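Local structure of glutaminase 1 (Escherichia coli, 1U60) at residues D92-P97 with V101-L106; G109-P114 with W173-A178; I45-C48 with V52-A55. The protein catalyses the hydrolysis of L-glutamine to L-glutamate and ammonium as a homotetrameric glutaminase. One frame throughout, in Å; residues are numbered along the deposited sequence.

Interaction 1: D92-P97 with V101-L106; sequences DPTGLP and VIALEL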
ATOM      1  N   ASP A  92      -7.638   1.264   5.534  1.00 12.51           N
ATOM      2  CA  ASP A  92      -7.618   1.763   4.142  1.00 11.08           C
ATOM      3  C   ASP A  92      -7.109   3.201   4.018  1.00 12.54           C
ATOM      4  O   ASP A  92      -7.365   4.009   4.915  1.00 12.98           O
ATOM      5  CB  ASP A  92      -9.010   1.681   3.515  1.00 10.79           C
ATOM      6  CG  ASP A  92      -9.469   0.275   3.337  1.00 13.12           C
ATOM      7  OD1 ASP A  92      -8.662  -0.541   2.789  1.00 11.48           O
ATOM      8  OD2 ASP A  92     -10.589  -0.106   3.743  1.00 13.18           O
ATOM      9  N   PRO A  93      -6.369   3.505   2.944  1.00 11.70           N
ATOM     10  CA  PRO A  93      -5.952   4.887   2.670  1.00 12.13           C
ATOM     11  C   PRO A  93      -7.168   5.762   2.307  1.00 11.10           C
ATOM     12  O   PRO A  93      -8.195   5.268   1.798  1.00 10.19           O
ATOM     13  CB  PRO A  93      -4.967   4.734   1.528  1.00 12.81           C
ATOM     14  CG  PRO A  93      -5.455   3.581   0.787  1.00 11.82           C
ATOM     15  CD  PRO A  93      -5.867   2.595   1.909  1.00 13.15           C
ATOM     16  N   THR A  94      -7.089   7.041   2.684  1.00 11.52           N
ATOM     17  CA  THR A  94      -8.179   7.978   2.414  1.00 12.71           C
ATOM     18  C   THR A  94      -8.152   8.712   1.089  1.00 11.70           C
ATOM     19  O   THR A  94      -9.168   9.258   0.698  1.00 12.85           O
ATOM     20  CB  THR A  94      -8.253   9.029   3.462  1.00 12.01           C
ATOM     21  OG1 THR A  94      -7.036   9.770   3.447  1.00 13.33           O
ATOM     22  CG2 THR A  94      -8.378   8.391   4.834  1.00 15.59           C
ATOM     23  N   GLY A  95      -7.000   8.732   0.424  1.00 13.46           N
ATOM     24  CA  GLY A  95      -6.780   9.528  -0.779  1.00 13.70           C
ATOM     25  C   GLY A  95      -6.697  11.032  -0.547  1.00 15.27           C
ATOM     26  O   GLY A  95      -6.695  11.819  -1.505  1.00 14.67           O
ATOM     27  N   LEU A  96      -6.652  11.441   0.725  1.00 15.05           N
ATOM     28  CA  LEU A  96      -6.844  12.858   1.102  1.00 15.57           C
ATOM     29  C   LEU A  96      -5.873  13.287   2.237  1.00 15.58           C
ATOM     30  O   LEU A  96      -5.254  12.447   2.870  1.00 13.70           O
ATOM     31  CB  LEU A  96      -8.298  13.072   1.578  1.00 16.04           C
ATOM     32  CG  LEU A  96      -9.397  12.966   0.480  1.00 19.07           C
ATOM     33  CD1 LEU A  96     -10.808  12.870   1.067  1.00 19.43           C
ATOM     34  CD2 LEU A  96      -9.319  14.095  -0.498  1.00 20.00           C
ATOM     35  N   PRO A  97      -5.692  14.580   2.442  1.00 14.55           N
ATOM     36  CA  PRO A  97      -4.689  15.067   3.393  1.00 15.28           C
ATOM     37  C   PRO A  97      -4.877  14.564   4.837  1.00 14.38           C
ATOM     38  O   PRO A  97      -5.968  14.120   5.252  1.00 13.24           O
ATOM     39  CB  PRO A  97      -4.835  16.600   3.285  1.00 16.48           C
ATOM     40  CG  PRO A  97      -5.374  16.800   1.861  1.00 17.40           C
ATOM     41  CD  PRO A  97      -6.337  15.693   1.700  1.00 15.14           C
ATOM     42  N   VAL A 101     -11.440  16.438   6.699  1.00 16.73           N
ATOM     43  CA  VAL A 101     -12.801  16.106   7.131  1.00 17.23           C
ATOM     44  C   VAL A 101     -13.718  15.638   5.983  1.00 16.65           C
ATOM     45  O   VAL A 101     -14.723  14.996   6.244  1.00 17.79           O
ATOM     46  CB  VAL A 101     -13.480  17.245   8.014  1.00 18.28           C
ATOM     47  CG1 VAL A 101     -12.594  17.566   9.259  1.00 19.46           C
ATOM     48  CG2 VAL A 101     -13.802  18.498   7.243  1.00 18.59           C
ATOM     49  N   ILE A 102     -13.389  15.977   4.735  1.00 17.86           N
ATOM     50  CA  ILE A 102     -14.107  15.439   3.576  1.00 17.07           C
ATOM     51  C   ILE A 102     -13.998  13.906   3.624  1.00 17.30           C
ATOM     52  O   ILE A 102     -15.002  13.188   3.509  1.00 15.37           O
ATOM     53  CB  ILE A 102     -13.541  15.988   2.264  1.00 17.94           C
ATOM     54  CG1 ILE A 102     -13.804  17.506   2.131  1.00 20.31           C
ATOM     55  CG2 ILE A 102     -14.172  15.255   1.065  1.00 18.63           C
ATOM     56  CD1 ILE A 102     -13.210  18.116   0.838  1.00 22.12           C
ATOM     57  N   ALA A 103     -12.782  13.413   3.900  1.00 16.85           N
ATOM     58  CA  ALA A 103     -12.567  11.982   4.059  1.00 16.71           C
ATOM     59  C   ALA A 103     -13.559  11.344   5.022  1.00 17.27           C
ATOM     60  O   ALA A 103     -14.144  10.286   4.739  1.00 17.12           O
ATOM     61  CB  ALA A 103     -11.119  11.701   4.554  1.00 17.29           C
ATOM     62  N   LEU A 104     -13.736  11.945   6.187  1.00 17.40           N
ATOM     63  CA  LEU A 104     -14.647  11.412   7.140  1.00 17.62           C
ATOM     64  C   LEU A 104     -16.055  11.393   6.605  1.00 19.23           C
ATOM     65  O   LEU A 104     -16.726  10.385   6.692  1.00 18.79           O
ATOM     66  CB  LEU A 104     -14.636  12.236   8.435  1.00 17.71           C
ATOM     67  CG  LEU A 104     -13.424  12.075   9.335  1.00 16.59           C
ATOM     68  CD1 LEU A 104     -13.423  13.076  10.474  1.00 17.81           C
ATOM     69  CD2 LEU A 104     -13.374  10.684   9.941  1.00 17.16           C
ATOM     70  N   GLU A 105     -16.512  12.514   6.062  1.00 20.37           N
ATOM     71  CA  GLU A 105     -17.939  12.624   5.738  1.00 22.28           C
ATOM     72  C   GLU A 105     -18.280  11.702   4.593  1.00 22.51           C
ATOM     73  O   GLU A 105     -19.392  11.173   4.540  1.00 23.35           O
ATOM     74  CB  GLU A 105     -18.330  14.102   5.465  1.00 23.24           C
ATOM     75  CG  GLU A 105     -19.113  14.706   6.622  1.00 24.84           C
ATOM     76  CD  GLU A 105     -20.116  15.818   6.261  1.00 28.84           C
ATOM     77  OE1 GLU A 105     -20.353  16.184   5.065  1.00 26.32           O
ATOM     78  OE2 GLU A 105     -20.701  16.373   7.237  1.00 28.28           O
ATOM     79  N   LEU A 106     -17.319  11.457   3.717  1.00 23.11           N
ATOM     80  CA  LEU A 106     -17.497  10.512   2.615  1.00 24.57           C
ATOM     81  C   LEU A 106     -17.561   9.033   3.030  1.00 24.94           C
ATOM     82  O   LEU A 106     -17.949   8.182   2.211  1.00 26.22           O
ATOM     83  CB  LEU A 106     -16.422  10.702   1.546  1.00 24.72           C
ATOM     84  CG  LEU A 106     -16.429  12.005   0.743  1.00 26.16           C
ATOM     85  CD1 LEU A 106     -15.218  12.096  -0.189  1.00 27.47           C
ATOM     86  CD2 LEU A 106     -17.734  12.166  -0.060  1.00 27.28           C
TER

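Interaction 2: G109-P114 with W173-A178; sequences GKPLSP and WLLYSA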
ATOM      1  N   GLY A 109     -18.286   8.908   8.649  1.00 20.62           N
ATOM      2  CA  GLY A 109     -17.687   9.155   9.955  1.00 19.19           C
ATOM      3  C   GLY A 109     -16.538   8.199  10.299  1.00 18.83           C
ATOM      4  O   GLY A 109     -15.831   8.402  11.266  1.00 18.57           O
ATOM      5  N   LYS A 110     -16.366   7.136   9.507  1.00 17.84           N
ATOM      6  CA  LYS A 110     -15.307   6.167   9.770  1.00 16.22           C
ATOM      7  C   LYS A 110     -13.972   6.749   9.351  1.00 14.83           C
ATOM      8  O   LYS A 110     -13.856   7.251   8.267  1.00 13.78           O
ATOM      9  CB  LYS A 110     -15.529   4.823   9.028  1.00 16.83           C
ATOM     10  CG  LYS A 110     -14.517   3.777   9.557  1.00 18.24           C
ATOM     11  CD  LYS A 110     -14.854   2.329   9.225  1.00 21.07           C
ATOM     12  CE  LYS A 110     -13.779   1.381   9.828  1.00 20.41           C
ATOM     13  NZ  LYS A 110     -13.815   0.032   9.234  1.00 24.01           N
ATOM     14  N   PRO A 111     -12.968   6.724  10.233  1.00 14.31           N
ATOM     15  CA  PRO A 111     -11.676   7.343   9.921  1.00 12.95           C
ATOM     16  C   PRO A 111     -10.763   6.604   8.947  1.00 11.44           C
ATOM     17  O   PRO A 111      -9.776   7.211   8.503  1.00 13.20           O
ATOM     18  CB  PRO A 111     -11.032   7.507  11.318  1.00 12.20           C
ATOM     19  CG  PRO A 111     -11.610   6.428  12.112  1.00 14.00           C
ATOM     20  CD  PRO A 111     -13.034   6.324  11.642  1.00 13.85           C
ATOM     21  N   LEU A 112     -11.086   5.369   8.594  1.00 10.51           N
ATOM     22  CA  LEU A 112     -10.376   4.558   7.613  1.00 10.75           C
ATOM     23  C   LEU A 112      -9.001   4.099   7.943  1.00 10.47           C
ATOM     24  O   LEU A 112      -8.715   2.927   7.727  1.00  9.66           O
ATOM     25  CB  LEU A 112     -10.320   5.203   6.211  1.00 10.38           C
ATOM     26  CG  LEU A 112     -11.542   5.162   5.269  1.00 15.40           C
ATOM     27  CD1 LEU A 112     -11.198   4.994   3.738  1.00 15.36           C
ATOM     28  CD2 LEU A 112     -12.710   4.428   5.739  1.00 16.00           C
ATOM     29  N   SER A 113      -8.129   4.983   8.421  1.00 10.84           N
ATOM     30  CA  SER A 113      -6.723   4.625   8.697  1.00 10.98           C
ATOM     31  C   SER A 113      -6.301   5.151  10.063  1.00 10.65           C
ATOM     32  O   SER A 113      -6.535   6.336  10.342  1.00  9.66           O
ATOM     33  CB  SER A 113      -5.762   5.210   7.647  1.00 11.88           C
ATOM     34  OG  SER A 113      -4.383   5.070   8.067  1.00 11.50           O
ATOM     35  N   PRO A 114      -5.623   4.339  10.881  1.00  9.26           N
ATOM     36  CA  PRO A 114      -5.041   4.840  12.158  1.00  9.76           C
ATOM     37  C   PRO A 114      -3.912   5.831  11.956  1.00  9.83           C
ATOM     38  O   PRO A 114      -3.435   6.392  12.909  1.00  8.59           O
ATOM     39  CB  PRO A 114      -4.437   3.598  12.824  1.00 10.30           C
ATOM     40  CG  PRO A 114      -4.567   2.476  11.832  1.00 12.10           C
ATOM     41  CD  PRO A 114      -5.394   2.900  10.675  1.00 11.54           C
ATOM     42  N   TRP A 173     -14.627  15.547  17.986  1.00 10.67           N
ATOM     43  CA  TRP A 173     -16.064  15.627  18.136  1.00 10.15           C
ATOM     44  C   TRP A 173     -16.791  14.977  16.966  1.00  9.67           C
ATOM     45  O   TRP A 173     -17.843  14.374  17.169  1.00  9.27           O
ATOM     46  CB  TRP A 173     -16.519  17.105  18.347  1.00 10.09           C
ATOM     47  CG  TRP A 173     -16.289  17.632  19.739  1.00 10.84           C
ATOM     48  CD1 TRP A 173     -15.543  18.702  20.073  1.00 14.47           C
ATOM     49  CD2 TRP A 173     -16.813  17.116  20.980  1.00 12.46           C
ATOM     50  NE1 TRP A 173     -15.550  18.901  21.430  1.00 12.09           N
ATOM     51  CE2 TRP A 173     -16.309  17.930  22.018  1.00 12.58           C
ATOM     52  CE3 TRP A 173     -17.629  16.029  21.316  1.00 15.43           C
ATOM     53  CZ2 TRP A 173     -16.621  17.721  23.371  1.00 13.89           C
ATOM     54  CZ3 TRP A 173     -17.950  15.819  22.643  1.00 12.03           C
ATOM     55  CH2 TRP A 173     -17.437  16.648  23.658  1.00 13.16           C
ATOM     56  N   LEU A 174     -16.283  15.112  15.738  1.00 10.56           N
ATOM     57  CA  LEU A 174     -16.862  14.421  14.608  1.00 11.64           C
ATOM     58  C   LEU A 174     -16.835  12.894  14.765  1.00 11.96           C
ATOM     59  O   LEU A 174     -17.839  12.194  14.487  1.00 11.77           O
ATOM     60  CB  LEU A 174     -16.139  14.755  13.320  1.00 12.36           C
ATOM     61  CG  LEU A 174     -16.357  16.172  12.779  1.00 11.91           C
ATOM     62  CD1 LEU A 174     -15.445  16.419  11.594  1.00 14.00           C
ATOM     63  CD2 LEU A 174     -17.842  16.447  12.446  1.00  9.97           C
ATOM     64  N   LEU A 175     -15.692  12.372  15.164  1.00 10.54           N
ATOM     65  CA  LEU A 175     -15.574  10.950  15.521  1.00 11.31           C
ATOM     66  C   LEU A 175     -16.576  10.556  16.627  1.00 12.15           C
ATOM     67  O   LEU A 175     -17.330   9.583  16.483  1.00 13.21           O
ATOM     68  CB  LEU A 175     -14.147  10.620  15.938  1.00 11.69           C
ATOM     69  CG  LEU A 175     -13.140  10.762  14.814  1.00 13.41           C
ATOM     70  CD1 LEU A 175     -11.772  10.890  15.408  1.00 15.06           C
ATOM     71  CD2 LEU A 175     -13.201   9.578  13.879  1.00 11.75           C
ATOM     72  N   TYR A 176     -16.623  11.313  17.703  1.00 11.52           N
ATOM     73  CA  TYR A 176     -17.462  10.981  18.838  1.00 12.36           C
ATOM     74  C   TYR A 176     -18.930  10.945  18.405  1.00 12.48           C
ATOM     75  O   TYR A 176     -19.706  10.022  18.782  1.00 12.33           O
ATOM     76  CB  TYR A 176     -17.277  12.006  19.917  1.00 12.17           C
ATOM     77  CG  TYR A 176     -17.972  11.655  21.208  1.00 14.14           C
ATOM     78  CD1 TYR A 176     -19.274  12.085  21.457  1.00 15.62           C
ATOM     79  CD2 TYR A 176     -17.329  10.892  22.172  1.00 17.37           C
ATOM     80  CE1 TYR A 176     -19.930  11.757  22.626  1.00 19.51           C
ATOM     81  CE2 TYR A 176     -17.974  10.558  23.353  1.00 19.26           C
ATOM     82  CZ  TYR A 176     -19.281  10.993  23.575  1.00 21.45           C
ATOM     83  OH  TYR A 176     -19.927  10.677  24.745  1.00 25.63           O
ATOM     84  N   SER A 177     -19.295  11.935  17.586  1.00 13.21           N
ATOM     85  CA  SER A 177     -20.658  12.065  17.102  1.00 14.43           C
ATOM     86  C   SER A 177     -21.065  10.872  16.234  1.00 14.97           C
ATOM     87  O   SER A 177     -22.214  10.445  16.282  1.00 16.18           O
ATOM     88  CB  SER A 177     -20.815  13.408  16.360  1.00 15.14           C
ATOM     89  OG  SER A 177     -22.079  13.466  15.724  1.00 19.96           O
ATOM     90  N   ALA A 178     -20.118  10.347  15.461  1.00 14.39           N
ATOM     91  CA  ALA A 178     -20.361   9.320  14.453  1.00 13.83           C
ATOM     92  C   ALA A 178     -20.301   7.937  15.034  1.00 14.46           C
ATOM     93  O   ALA A 178     -20.657   6.974  14.318  1.00 15.65           O
ATOM     94  CB  ALA A 178     -19.354   9.419  13.375  1.00 13.87           C
TER

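Interaction 3: I45-C48 with V52-A55; sequences IVTC and VYSA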
ATOM      1  N   ILE A  45      20.897   3.510  10.759  1.00  9.58           N
ATOM      2  CA  ILE A  45      20.413   2.152  10.719  1.00  9.25           C
ATOM      3  C   ILE A  45      20.549   1.545  12.124  1.00  9.66           C
ATOM      4  O   ILE A  45      21.551   1.716  12.812  1.00 10.63           O
ATOM      5  CB  ILE A  45      21.294   1.310   9.788  1.00  9.36           C
ATOM      6  CG1 ILE A  45      21.147   1.722   8.330  1.00  9.78           C
ATOM      7  CG2 ILE A  45      21.040  -0.173   9.979  1.00  9.57           C
ATOM      8  CD1 ILE A  45      22.217   1.161   7.388  1.00 10.41           C
ATOM      9  N   VAL A  46      19.496   0.840  12.543  1.00  9.19           N
ATOM     10  CA  VAL A  46      19.568  -0.051  13.665  1.00  9.46           C
ATOM     11  C   VAL A  46      19.148  -1.434  13.168  1.00  9.56           C
ATOM     12  O   VAL A  46      18.042  -1.612  12.678  1.00  9.79           O
ATOM     13  CB  VAL A  46      18.702   0.402  14.826  1.00  8.27           C
ATOM     14  CG1 VAL A  46      18.780  -0.692  15.956  1.00  8.48           C
ATOM     15  CG2 VAL A  46      19.199   1.768  15.346  1.00  9.32           C
ATOM     16  N   THR A  47      20.042  -2.417  13.277  1.00  9.98           N
ATOM     17  CA  THR A  47      19.760  -3.749  12.724  1.00 10.39           C
ATOM     18  C   THR A  47      19.010  -4.595  13.729  1.00 11.21           C
ATOM     19  O   THR A  47      19.006  -4.288  14.907  1.00  9.69           O
ATOM     20  CB  THR A  47      21.056  -4.512  12.320  1.00 10.26           C
ATOM     21  OG1 THR A  47      21.799  -4.938  13.481  1.00 12.07           O
ATOM     22  CG2 THR A  47      22.006  -3.579  11.543  1.00 11.30           C
ATOM     23  N   CYS A  48      18.410  -5.673  13.234  1.00 13.01           N
ATOM     24  CA  CYS A  48      17.715  -6.636  14.081  0.50 14.84           C
ATOM     25  C   CYS A  48      18.624  -7.335  15.052  1.00 14.91           C
ATOM     26  O   CYS A  48      18.159  -7.920  16.042  1.00 16.62           O
ATOM     27  CB  CYS A  48      16.981  -7.650  13.210  0.50 15.14           C
ATOM     28  SG  CYS A  48      15.566  -6.816  12.512  0.50 16.95           S
ATOM     29  N   VAL A  52      24.324  -0.462  15.423  1.00  9.36           N
ATOM     30  CA  VAL A  52      23.865   0.888  15.157  1.00 10.00           C
ATOM     31  C   VAL A  52      24.895   1.595  14.309  1.00  9.46           C
ATOM     32  O   VAL A  52      26.076   1.579  14.650  1.00 10.64           O
ATOM     33  CB  VAL A  52      23.670   1.713  16.462  1.00  9.56           C
ATOM     34  CG1 VAL A  52      23.237   3.118  16.135  1.00 11.32           C
ATOM     35  CG2 VAL A  52      22.671   1.044  17.373  1.00 11.18           C
ATOM     36  N   TYR A  53      24.456   2.220  13.224  1.00 10.43           N
ATOM     37  CA  TYR A  53      25.315   2.943  12.286  1.00 11.08           C
ATOM     38  C   TYR A  53      24.649   4.278  12.005  1.00 11.33           C
ATOM     39  O   TYR A  53      23.457   4.310  11.663  1.00 11.38           O
ATOM     40  CB  TYR A  53      25.469   2.204  10.955  1.00 11.19           C
ATOM     41  CG  TYR A  53      25.950   0.808  11.160  1.00 12.76           C
ATOM     42  CD1 TYR A  53      27.321   0.540  11.327  1.00 14.68           C
ATOM     43  CD2 TYR A  53      25.046  -0.248  11.315  1.00 11.38           C
ATOM     44  CE1 TYR A  53      27.775  -0.761  11.619  1.00 15.42           C
ATOM     45  CE2 TYR A  53      25.488  -1.524  11.584  1.00 12.70           C
ATOM     46  CZ  TYR A  53      26.842  -1.786  11.725  1.00 13.64           C
ATOM     47  OH  TYR A  53      27.260  -3.054  12.015  1.00 15.58           O
ATOM     48  N   SER A  54      25.380   5.376  12.100  1.00 10.37           N
ATOM     49  CA  SER A  54      24.759   6.667  11.796  1.00 10.05           C
ATOM     50  C   SER A  54      25.714   7.684  11.236  1.00  9.50           C
ATOM     51  O   SER A  54      26.922   7.491  11.266  1.00  9.42           O
ATOM     52  CB  SER A  54      24.070   7.218  13.038  1.00 10.45           C
ATOM     53  OG  SER A  54      25.008   7.844  13.910  1.00 11.70           O
ATOM     54  N   ALA A  55      25.137   8.756  10.713  1.00  9.05           N
ATOM     55  CA  ALA A  55      25.858   9.897  10.174  1.00  8.58           C
ATOM     56  C   ALA A  55      25.054  11.134  10.439  1.00  9.57           C
ATOM     57  O   ALA A  55      23.815  11.093  10.519  1.00  8.74           O
ATOM     58  CB  ALA A  55      26.069   9.736   8.637  1.00  8.71           C
TER

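Interaction 1: D92-P97 with V101-L106
Ile102 and Ala103, on the short helix 101-106, receive the side chains of Leu96 and Thr94 from the loop that leads into that helix. The loop is shaped by an ST turn: Thr94 OG1 accepts the backbone N-H of Leu96 at 3.2 Å, with an N-H...O angle of 151°. This part of the glutaminase chain illustrates how a loop lacking regular structure can fold back on the helix that follows it, using methyl contacts and no hydrogen bond between the two.

Along the helix, Val101 and, a turn later, Leu104 pack on Leu174 of helix 166-178, so the helix has loop 92-97 and helix 166-178 as separate neighbours. Ile102 takes part at the margin. Its CG2 branch, anti to the backbone N, lies 4.1 Å from Leu96 CD1. The next residue carries most of the contact on the helical side. Leu96 CD1 reaches the backbone itself, coming within 3.5 Å of Ala103 N, whose N-H is already taken by Ser100 OG, and 3.7 Å from Ala103 CB. Ala103 CB also lies 4.1 Å from Thr94 CB, so one alanine methyl is shared by two loop residues. Leu96 also packs on Leu106 of the second subunit, which places the contact at the subunit interface, while Thr94 N is hydrogen-bonded to Glu241 OE1 and the threonine side chain lies about 7 Å from that of Tyr244, a predicted substrate-binding residue.

What lets Leu96 reach the helix is its extended second torsion: with chi2 at 167°, CD1 stands anti to CA and ends 3.6 Å from Ala103 CA.

Interaction 2: G109-P114 with W173-A178
Gly109 meets Ala178 with bare backbone, its CA lying 3.8 Å from Ala178 CB. Having no side chain, the glycine lets the loop come close to the helix, and the two CA atoms are 5.2 Å apart. Its positive phi of 95° is a conformation in which a CB would be jammed against the preceding carbonyl O, so glycine fits here, and its own carbonyl O rests against the Leu175 CD2 methyl at 3.9 Å, a van der Waals contact. Lys110 turns away and gives its NZ to Gln86 O, tying the loop to helix 82-88.

Pro111 then lays its ring against that same leucine methyl. Leu175 CD2 is 3.9 Å from Pro111 CB and about as far from CG and CD, so a single branch touches three ring carbons while the two side chains cross obliquely. In this way the C-terminal part of helix 166-178 is packed against the loop connecting helices 101-106 and 117-126, in a protein of the beta-lactamase clan.

Beyond the proline the chain reverses sharply in a classic gamma turn centred on Leu112, closed by Ser113 N to Pro111 O at 2.8 Å. Ser113 OG accepts from Leu115 N, two residues before Asn117, a predicted substrate-binding residue.

Interaction 3: I45-C48 with V52-A55
Ile45 O is approached by two groups from the neighbouring strand: Tyr53 N donates to it at 3.0 Å, and Val52 CA brings a C-H to 3.4 Å. The N-H of Tyr53 points at the oxygen almost straight, at 167°, and lies in the plane of the carbonyl. The return bond, Ile45 N to Tyr53 O, is shorter at 2.8 Å and comes in nearly along the C=O axis.

The two bonds make Ile45 and Tyr53 a hydrogen-bonded pair of an antiparallel hairpin, strands 42-47 and 52-56, followed by the non-hydrogen-bonded pair Val46 and Val52. The segment axes run at 176° to each other. Strand 52-56 is outermost within this chain in the five-stranded sheet.

Val46 and Val52 stand side by side on one face, with their CG2 methyls 4.1 Å apart, and Val46 continues onto helix 202-213. On the other face, Tyr53 has two methyls at its ring edge, near the ring plane. Thr47 CG2 lies 4.0 Å from Tyr53 CE2, and Ile45 CG2 is 4.2 Å from Tyr53 CD2; the tyrosine also touches helix 4-18, while Ile45 meets helix 290-303.

Thr47 has a double role set by its chi1 of 71°, which places CG2 beside the backbone N, near the ring, and OG1 between N and the carbonyl carbon. There OG1 accepts from Asn51 N and, weakly, from Asp49 N.

The chemistry implies a division of labour: backbone bonds fix the strand register, methyl and ring contacts join each face to its helices, and one hydroxyl ties down the turn.

In the fold
From the N terminus, interaction 3 comes first and closes the tight turn between strands 42-47 and 52-56. Interaction 1 follows, closing the three-residue link between loop 92-97 and helix 101-106. Interaction 2 closes a far longer excursion of 58 residues, bringing helix 166-178 back to the loop after helix 101-106. The three lie in series; none nests in or crosses another. Interactions 1 and 2 are spatial neighbours, joined by probable hydrogen bonds from Gly109 N to Leu104 O and from Asp92 N to Leu112 O. Interaction 3, in the sheet, lies on the opposite side of the chain's centre, about 35 Å from interaction 1 between centres.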